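PDB 5YKJ: peroxiredoxin PRX1, mitochondrial from Saccharomyces cerevisiae, which probably reduces hydroperoxides in mitochondria as a 1-Cys peroxiredoxin whose single reactive cysteine is regenerated through the glutathione and thioredoxin systems. Local coordinates for residues A[127-131]-A[148-152]; A[35-39]-A[68-72]; A[7-11]-A[21-25]. All coordinates share one frame; numbering follows the deposited sequence. Where two conformers were deposited one is given.

Interaction 1. Residues A[127-131]-A[148-152]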
loop_
_atom_site.group_PDB
_atom_site.type_symbol
_atom_site.label_atom_id
_atom_site.label_comp_id
_atom_site.label_asym_id
_atom_site.label_seq_id
_atom_site.Cartn_x
_atom_site.Cartn_y
_atom_site.Cartn_z
ATOM N N VAL A 127 12.785 -7.569 1.233
ATOM C CA VAL A 127 11.433 -7.642 1.816
ATOM C C VAL A 127 11.036 -6.243 2.246
ATOM O O VAL A 127 10.998 -5.910 3.357
ATOM C CB VAL A 127 11.385 -8.623 2.961
ATOM C CG1 VAL A 127 9.959 -8.731 3.476
ATOM C CG2 VAL A 127 11.825 -9.977 2.453
ATOM N N ARG A 128 10.810 -5.445 1.238
ATOM C CA ARG A 128 10.574 -4.042 1.411
ATOM C C ARG A 128 9.535 -3.408 0.499
ATOM O O ARG A 128 9.471 -2.234 0.406
ATOM C CB ARG A 128 11.898 -3.291 1.174
ATOM C CG ARG A 128 12.810 -3.190 2.366
ATOM C CD ARG A 128 12.218 -2.312 3.447
ATOM N NE ARG A 128 12.321 -0.898 3.138
ATOM C CZ ARG A 128 11.795 0.076 3.863
ATOM N NH1 ARG A 128 11.143 -0.189 4.953
ATOM N NH2 ARG A 128 11.944 1.324 3.508
ATOM N N SER A 129 8.781 -4.234 -0.170
ATOM C CA SER A 129 7.782 -3.714 -1.066
ATOM C C SER A 129 6.516 -3.258 -0.380
ATOM O O SER A 129 6.172 -3.722 0.618
ATOM C CB SER A 129 7.450 -4.722 -2.169
ATOM O OG SER A 129 8.580 -5.067 -2.891
ATOM N N VAL A 130 5.877 -2.301 -1.019
ATOM C CA VAL A 130 4.591 -1.802 -0.599
ATOM C C VAL A 130 3.631 -2.052 -1.767
ATOM O O VAL A 130 3.908 -1.709 -2.832
ATOM C CB VAL A 130 4.575 -0.293 -0.240
ATOM C CG1 VAL A 130 3.170 0.172 0.151
ATOM C CG2 VAL A 130 5.475 -0.037 0.940
ATOM N N PHE A 131 2.527 -2.703 -1.471
ATOM C CA PHE A 131 1.535 -2.991 -2.472
ATOM C C PHE A 131 0.207 -2.286 -2.146
ATOM O O PHE A 131 -0.272 -2.444 -1.088
ATOM C CB PHE A 131 1.256 -4.523 -2.521
ATOM C CG PHE A 131 2.477 -5.396 -2.713
ATOM C CD1 PHE A 131 3.284 -5.776 -1.653
ATOM C CD2 PHE A 131 2.814 -5.873 -3.968
ATOM C CE1 PHE A 131 4.376 -6.557 -1.839
ATOM C CE2 PHE A 131 3.934 -6.674 -4.126
ATOM C CZ PHE A 131 4.663 -7.017 -3.066
ATOM N N THR A 148 17.252 1.262 4.084
ATOM C CA THR A 148 18.078 2.465 4.336
ATOM C C THR A 148 17.361 3.805 4.129
ATOM O O THR A 148 17.766 4.785 4.629
ATOM C CB THR A 148 19.360 2.475 3.474
ATOM O OG1 THR A 148 18.986 2.358 2.112
ATOM C CG2 THR A 148 20.270 1.329 3.813
ATOM N N VAL A 149 16.314 3.780 3.330
ATOM C CA VAL A 149 15.548 4.947 2.956
ATOM C C VAL A 149 14.070 4.846 3.331
ATOM O O VAL A 149 13.350 4.114 2.793
ATOM C CB VAL A 149 15.636 5.183 1.419
ATOM C CG1 VAL A 149 14.783 6.374 0.971
ATOM C CG2 VAL A 149 17.060 5.378 0.986
ATOM N N GLY A 150 13.676 5.683 4.266
ATOM C CA GLY A 150 12.323 5.720 4.721
ATOM C C GLY A 150 11.382 6.204 3.647
ATOM O O GLY A 150 11.709 7.001 2.864
ATOM N N ARG A 151 10.192 5.653 3.712
ATOM C CA ARG A 151 9.133 5.945 2.768
ATOM C C ARG A 151 8.521 7.316 3.023
ATOM O O ARG A 151 8.947 8.041 3.869
ATOM C CB ARG A 151 8.076 4.849 2.780
ATOM C CG ARG A 151 8.603 3.477 2.416
ATOM C CD ARG A 151 7.760 2.355 3.052
ATOM N NE ARG A 151 8.170 1.013 2.650
ATOM C CZ ARG A 151 8.013 -0.064 3.385
ATOM N NH1 ARG A 151 7.439 -0.019 4.539
ATOM N NH2 ARG A 151 8.423 -1.210 2.920
ATOM N N ASN A 152 7.520 7.632 2.215
ATOM C CA ASN A 152 6.810 8.916 2.319
ATOM C C ASN A 152 5.311 8.664 2.462
ATOM O O ASN A 152 4.710 8.219 1.579
ATOM C CB ASN A 152 7.111 9.747 1.070
ATOM C CG ASN A 152 6.516 11.122 1.117
ATOM O OD1 ASN A 152 5.568 11.345 1.731
ATOM N ND2 ASN A 152 7.100 11.999 0.383
HETATM O O HOH W 1 8.775 0.470 -0.162
#
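R128 lays its guanidinium flat on that of R151, with the planes 8° apart and the centres separated by 3.8 Å. Bends at its second and third torsions (-67° and -76°) fold the R128 chain back so that its end reaches this position, and its NH2 lies 3.2 Å from V149 O at the guanidinium edge. The carbonyl of R128 also serves the contact. R151 NH2 donates to R128 O (2.9 Å) from above the carbonyl plane, while a water donates to the same oxygen and accepts from R151 NE at 2.9 Å, bridging the two residues. Next along the chain, S129 adds little, its carbonyl being used by S35 OG. V130 then closes the other side of R151: its CG2 sits against the guanidinium face opposite R128, 3.4 Å from R151 NE, sandwiching the group between an arginine and a methyl. E47 pairs with R128 NH1 and also accepts from the backbone N of R151. R128 probably corresponds to the active-site arginine of peroxiredoxins, and the E47 carboxylate probably offsets part of the charge the two stacked guanidinium groups bring together, while R128 O and S35 O hold R151 NH2.

Interaction 2. Residues A[35-39]-A[68-72]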
loop_
_atom_site.group_PDB
_atom_site.type_symbol
_atom_site.label_atom_id
_atom_site.label_comp_id
_atom_site.label_asym_id
_atom_site.label_seq_id
_atom_site.Cartn_x
_atom_site.Cartn_y
_atom_site.Cartn_z
ATOM N N SER A 35 6.002 -4.003 3.792
ATOM C CA SER A 35 6.949 -4.976 4.190
ATOM C C SER A 35 8.230 -4.489 4.859
ATOM O O SER A 35 8.714 -3.495 4.549
ATOM C CB SER A 35 7.330 -5.790 2.953
ATOM O OG SER A 35 6.193 -6.109 2.236
ATOM N N HIS A 36 8.686 -5.298 5.808
ATOM C CA HIS A 36 9.887 -5.062 6.569
ATOM C C HIS A 36 10.714 -6.327 6.717
ATOM O O HIS A 36 10.218 -7.331 6.933
ATOM C CB HIS A 36 9.528 -4.475 7.943
ATOM C CG HIS A 36 8.719 -3.242 7.828
ATOM N ND1 HIS A 36 9.271 -2.009 7.650
ATOM C CD2 HIS A 36 7.389 -3.054 7.822
ATOM C CE1 HIS A 36 8.318 -1.127 7.487
ATOM N NE2 HIS A 36 7.169 -1.730 7.604
ATOM N N PRO A 37 12.042 -6.193 6.584
ATOM C CA PRO A 37 12.907 -7.357 6.722
ATOM C C PRO A 37 12.987 -7.943 8.149
ATOM O O PRO A 37 13.174 -9.089 8.291
ATOM C CB PRO A 37 14.284 -6.866 6.240
ATOM C CG PRO A 37 14.007 -5.655 5.455
ATOM C CD PRO A 37 12.801 -5.040 6.059
ATOM N N ALA A 38 12.894 -7.090 9.142
ATOM C CA ALA A 38 13.044 -7.501 10.523
ATOM C C ALA A 38 12.407 -6.514 11.481
ATOM O O ALA A 38 12.155 -5.429 11.123
ATOM C CB ALA A 38 14.504 -7.605 10.847
ATOM N N ASP A 39 12.167 -6.935 12.711
ATOM C CA ASP A 39 11.639 -6.070 13.725
ATOM C C ASP A 39 12.802 -5.340 14.393
ATOM O O ASP A 39 13.882 -5.700 14.244
ATOM C CB ASP A 39 10.890 -6.871 14.826
ATOM C CG ASP A 39 9.630 -7.543 14.338
ATOM O OD1 ASP A 39 9.372 -7.456 13.171
ATOM O OD2 ASP A 39 8.992 -8.178 15.154
ATOM N N LEU A 68 4.013 -6.515 7.152
ATOM C CA LEU A 68 4.580 -7.791 7.136
ATOM C C LEU A 68 6.004 -7.536 7.546
ATOM O O LEU A 68 6.659 -6.706 7.108
ATOM C CB LEU A 68 4.534 -8.360 5.705
ATOM C CG LEU A 68 5.188 -9.703 5.445
ATOM C CD1 LEU A 68 4.696 -10.255 4.140
ATOM C CD2 LEU A 68 6.688 -9.532 5.332
ATOM N N SER A 69 6.469 -8.433 8.412
ATOM C CA SER A 69 7.833 -8.447 8.883
ATOM C C SER A 69 8.245 -9.913 9.120
ATOM O O SER A 69 7.464 -10.651 9.615
ATOM C CB SER A 69 8.031 -7.632 10.129
ATOM O OG SER A 69 9.351 -7.661 10.471
ATOM N N VAL A 70 9.488 -10.280 8.780
ATOM C CA VAL A 70 9.938 -11.608 8.957
ATOM C C VAL A 70 10.428 -12.013 10.299
ATOM O O VAL A 70 11.547 -12.251 10.478
ATOM C CB VAL A 70 10.982 -11.917 7.866
ATOM C CG1 VAL A 70 11.363 -13.378 7.860
ATOM C CG2 VAL A 70 10.470 -11.476 6.532
ATOM N N GLU A 71 9.487 -12.086 11.206
ATOM C CA GLU A 71 9.675 -12.521 12.569
ATOM C C GLU A 71 8.345 -13.078 13.077
ATOM O O GLU A 71 7.384 -12.971 12.450
ATOM C CB GLU A 71 10.154 -11.387 13.509
ATOM C CG GLU A 71 11.309 -10.599 13.002
ATOM C CD GLU A 71 12.319 -10.190 14.060
ATOM O OE1 GLU A 71 13.203 -9.398 13.801
ATOM O OE2 GLU A 71 12.184 -10.641 15.188
ATOM N N ASP A 72 8.379 -13.698 14.236
ATOM C CA ASP A 72 7.180 -14.244 14.832
ATOM C C ASP A 72 6.280 -13.186 15.474
ATOM O O ASP A 72 6.676 -12.108 15.661
ATOM C CB ASP A 72 7.495 -15.434 15.763
ATOM C CG ASP A 72 8.309 -15.058 16.978
ATOM O OD1 ASP A 72 8.260 -13.984 17.479
ATOM O OD2 ASP A 72 9.028 -15.934 17.413
#
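H36 N and L68 O join the ends of strands 30-36 and 63-69, parallel neighbours in the central sheet of the thioredoxin fold, where the chain leaves the sheet for the active-site loop. The family's PxxxTxxC signature starts here, at P37, and runs through T41 to C44. At the strand end the packing is close: the H36 N–L68 O bond is 2.8 Å long, and the same carbonyl receives S35 CA–H, with S35 CA 3.4 Å from L68 O. H36 O is met by S69 CA at 3.3 Å, again through a C–H. Beyond the strands, side chains take over. S69 OG, placed anti to its own backbone nitrogen (chi1 -178°), donates to D39 OD1 over 2.7 Å, approaching nearly in line with the C–O bond. D39 OD2 is engaged by H76 and S75 of helix 73-87, so both oxygens of this buried carboxylate have partners. V70, buried at the centre of an inverse gamma turn, sets its CB 3.6 Å from P37 O. The partly exposed side is looser. P37 turns its CB away, and the A38 methyl, though its bond points away, still reaches E71 OE1. E71 spans the boundary. Its carboxylate lies almost parallel to that of D39, planes 6° apart, with D39 OD2 and E71 OE2 at 4.0 Å; the hydroxyl of S75 bonds to both of these oxygens. E71 OE1 turns back to the loop and accepts from D39 N at 2.9 Å, the donor standing 51° above the carboxylate plane.

Interaction 3. Residues A[7-11]-A[21-25]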
loop_
_atom_site.group_PDB
_atom_site.type_symbol
_atom_site.label_atom_id
_atom_site.label_comp_id
_atom_site.label_asym_id
_atom_site.label_seq_id
_atom_site.Cartn_x
_atom_site.Cartn_y
_atom_site.Cartn_z
ATOM N N ASP A 7 -3.420 -10.130 -9.549
ATOM C CA ASP A 7 -4.216 -10.369 -8.378
ATOM C C ASP A 7 -3.273 -10.516 -7.190
ATOM O O ASP A 7 -2.336 -11.164 -7.263
ATOM C CB ASP A 7 -5.001 -11.666 -8.468
ATOM C CG ASP A 7 -6.080 -11.640 -9.528
ATOM O OD1 ASP A 7 -6.688 -10.609 -9.749
ATOM O OD2 ASP A 7 -6.271 -12.703 -10.101
ATOM N N ALA A 8 -3.637 -9.901 -6.090
ATOM C CA ALA A 8 -2.904 -10.062 -4.871
ATOM C C ALA A 8 -3.311 -11.423 -4.283
ATOM O O ALA A 8 -4.396 -11.663 -3.980
ATOM C CB ALA A 8 -3.278 -8.979 -3.893
ATOM N N PRO A 9 -2.334 -12.314 -4.141
ATOM C CA PRO A 9 -2.665 -13.641 -3.634
ATOM C C PRO A 9 -3.193 -13.643 -2.212
ATOM O O PRO A 9 -2.707 -12.968 -1.415
ATOM C CB PRO A 9 -1.336 -14.400 -3.637
ATOM C CG PRO A 9 -0.330 -13.484 -4.122
ATOM C CD PRO A 9 -0.941 -12.218 -4.557
ATOM N N ASN A 10 -4.210 -14.451 -1.973
ATOM C CA ASN A 10 -4.743 -14.595 -0.658
ATOM C C ASN A 10 -3.865 -15.525 0.179
ATOM O O ASN A 10 -3.154 -16.303 -0.325
ATOM C CB ASN A 10 -6.158 -15.148 -0.723
ATOM C CG ASN A 10 -6.933 -14.944 0.579
ATOM O OD1 ASN A 10 -6.454 -14.344 1.487
ATOM N ND2 ASN A 10 -8.133 -15.497 0.633
ATOM N N PHE A 11 -3.972 -15.402 1.479
ATOM C CA PHE A 11 -3.191 -16.195 2.381
ATOM C C PHE A 11 -3.808 -16.195 3.759
ATOM O O PHE A 11 -4.546 -15.382 4.046
ATOM C CB PHE A 11 -1.704 -15.726 2.453
ATOM C CG PHE A 11 -1.510 -14.291 2.854
ATOM C CD1 PHE A 11 -1.393 -13.945 4.179
ATOM C CD2 PHE A 11 -1.393 -13.296 1.918
ATOM C CE1 PHE A 11 -1.268 -12.642 4.575
ATOM C CE2 PHE A 11 -1.225 -12.000 2.314
ATOM C CZ PHE A 11 -1.142 -11.675 3.638
ATOM N N ASN A 21 -7.284 -14.259 7.464
ATOM C CA ASN A 21 -7.304 -14.644 6.086
ATOM C C ASN A 21 -7.195 -13.235 5.457
ATOM O O ASN A 21 -7.916 -12.409 5.797
ATOM C CB ASN A 21 -8.567 -15.332 5.679
ATOM C CG ASN A 21 -8.650 -15.513 4.192
ATOM O OD1 ASN A 21 -9.203 -14.734 3.502
ATOM N ND2 ASN A 21 -8.022 -16.528 3.734
ATOM N N PHE A 22 -6.263 -13.025 4.545
ATOM C CA PHE A 22 -6.044 -11.714 3.997
ATOM C C PHE A 22 -7.227 -11.079 3.314
ATOM O O PHE A 22 -7.514 -9.978 3.551
ATOM C CB PHE A 22 -4.861 -11.840 3.019
ATOM C CG PHE A 22 -4.331 -10.519 2.461
ATOM C CD1 PHE A 22 -3.959 -9.510 3.287
ATOM C CD2 PHE A 22 -4.180 -10.335 1.127
ATOM C CE1 PHE A 22 -3.509 -8.340 2.802
ATOM C CE2 PHE A 22 -3.689 -9.147 0.617
ATOM C CZ PHE A 22 -3.332 -8.159 1.469
ATOM N N TYR A 23 -7.885 -11.815 2.454
ATOM C CA TYR A 23 -9.038 -11.290 1.754
ATOM C C TYR A 23 -10.166 -10.904 2.736
ATOM O O TYR A 23 -10.780 -9.907 2.590
ATOM C CB TYR A 23 -9.562 -12.277 0.689
ATOM C CG TYR A 23 -8.796 -12.344 -0.614
ATOM C CD1 TYR A 23 -7.543 -11.827 -0.723
ATOM C CD2 TYR A 23 -9.348 -12.928 -1.703
ATOM C CE1 TYR A 23 -6.850 -11.913 -1.890
ATOM C CE2 TYR A 23 -8.683 -13.027 -2.871
ATOM C CZ TYR A 23 -7.427 -12.488 -2.972
ATOM O OH TYR A 23 -6.782 -12.566 -4.144
ATOM N N ASP A 24 -10.374 -11.759 3.721
ATOM C CA ASP A 24 -11.368 -11.515 4.742
ATOM C C ASP A 24 -11.018 -10.280 5.536
ATOM O O ASP A 24 -11.886 -9.514 5.861
ATOM C CB ASP A 24 -11.457 -12.707 5.685
ATOM C CG ASP A 24 -12.191 -13.877 5.101
ATOM O OD1 ASP A 24 -12.792 -13.740 4.078
ATOM O OD2 ASP A 24 -12.123 -14.932 5.676
ATOM N N TYR A 25 -9.748 -10.100 5.842
ATOM C CA TYR A 25 -9.369 -8.928 6.580
ATOM C C TYR A 25 -9.675 -7.664 5.785
ATOM O O TYR A 25 -10.162 -6.710 6.296
ATOM C CB TYR A 25 -7.845 -8.943 6.966
ATOM C CG TYR A 25 -7.316 -7.589 7.445
ATOM C CD1 TYR A 25 -7.605 -7.132 8.687
ATOM C CD2 TYR A 25 -6.519 -6.806 6.653
ATOM C CE1 TYR A 25 -7.166 -5.924 9.129
ATOM C CE2 TYR A 25 -6.054 -5.598 7.083
ATOM C CZ TYR A 25 -6.377 -5.144 8.323
ATOM O OH TYR A 25 -5.930 -3.929 8.761
#
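Y23 OH donates to A8 O over 2.6 Å, with the acceptor lying at the edge of the tyrosine ring, and F22 N donates to F11 O at 3.0 Å, so both ends of the 8-11 run are bound to the start of helix 22-26. Between them the N10 amide works in two directions. Its OD1 accepts from Y23 N (3.1 Å) and from F11 N (2.7 Å), the two donors reaching the oxygen from opposite faces of the amide plane. Its ND2 points at N21 OD1, 3.2 Å away, in a bond that lies in the plane of the N10 amide; the N21 amide stands nearly perpendicular to it. N21 is the N-cap of the helix, its OD1 also accepting from D24 N along a lone pair, while its ND2 turns to D12. Held by these bonds, the N10 amide lies flat over the Y23 ring, planes 5° apart, and N10 CB rests 3.5 Å above the ring centroid in a CH-pi contact. Packing continues inward with F11, whose ring swings between its own backbone nitrogen and carbonyl carbon (chi1 57°) to lie face to face with F22. The two rings form an offset stack, centroids 4.6 Å apart and planes at 15°, and F22 CB covers the centre of the F11 face. This aromatic pair is set between helix 103-107, where V104 and L107 touch F11, and the central sheet, where I66 of strand 63-69 and I133 of strand 129-133 meet F22.

How the interactions relate
Along the chain, interaction 3 closes first, then interaction 2, then interaction 1. Interactions 1 and 2 have centres 12 Å apart and touch directly: strands 129-133 and 30-36 are neighbours in the five-stranded sheet, and R151 reaches across to S35 and H36, its NH1 packing on the H36 ring, while V127 O packs on P37. Together they frame one end of the sheet beside the loop that carries C44, which is consistent with shaping the peroxidatic site. Interaction 3 stands aside, its centre 21 Å from interaction 1 and 18 Å from interaction 2, without touching either. It fastens the N-terminal segment and helix 22-26, which leads into strand 30-36, onto the same thioredoxin-fold sheet.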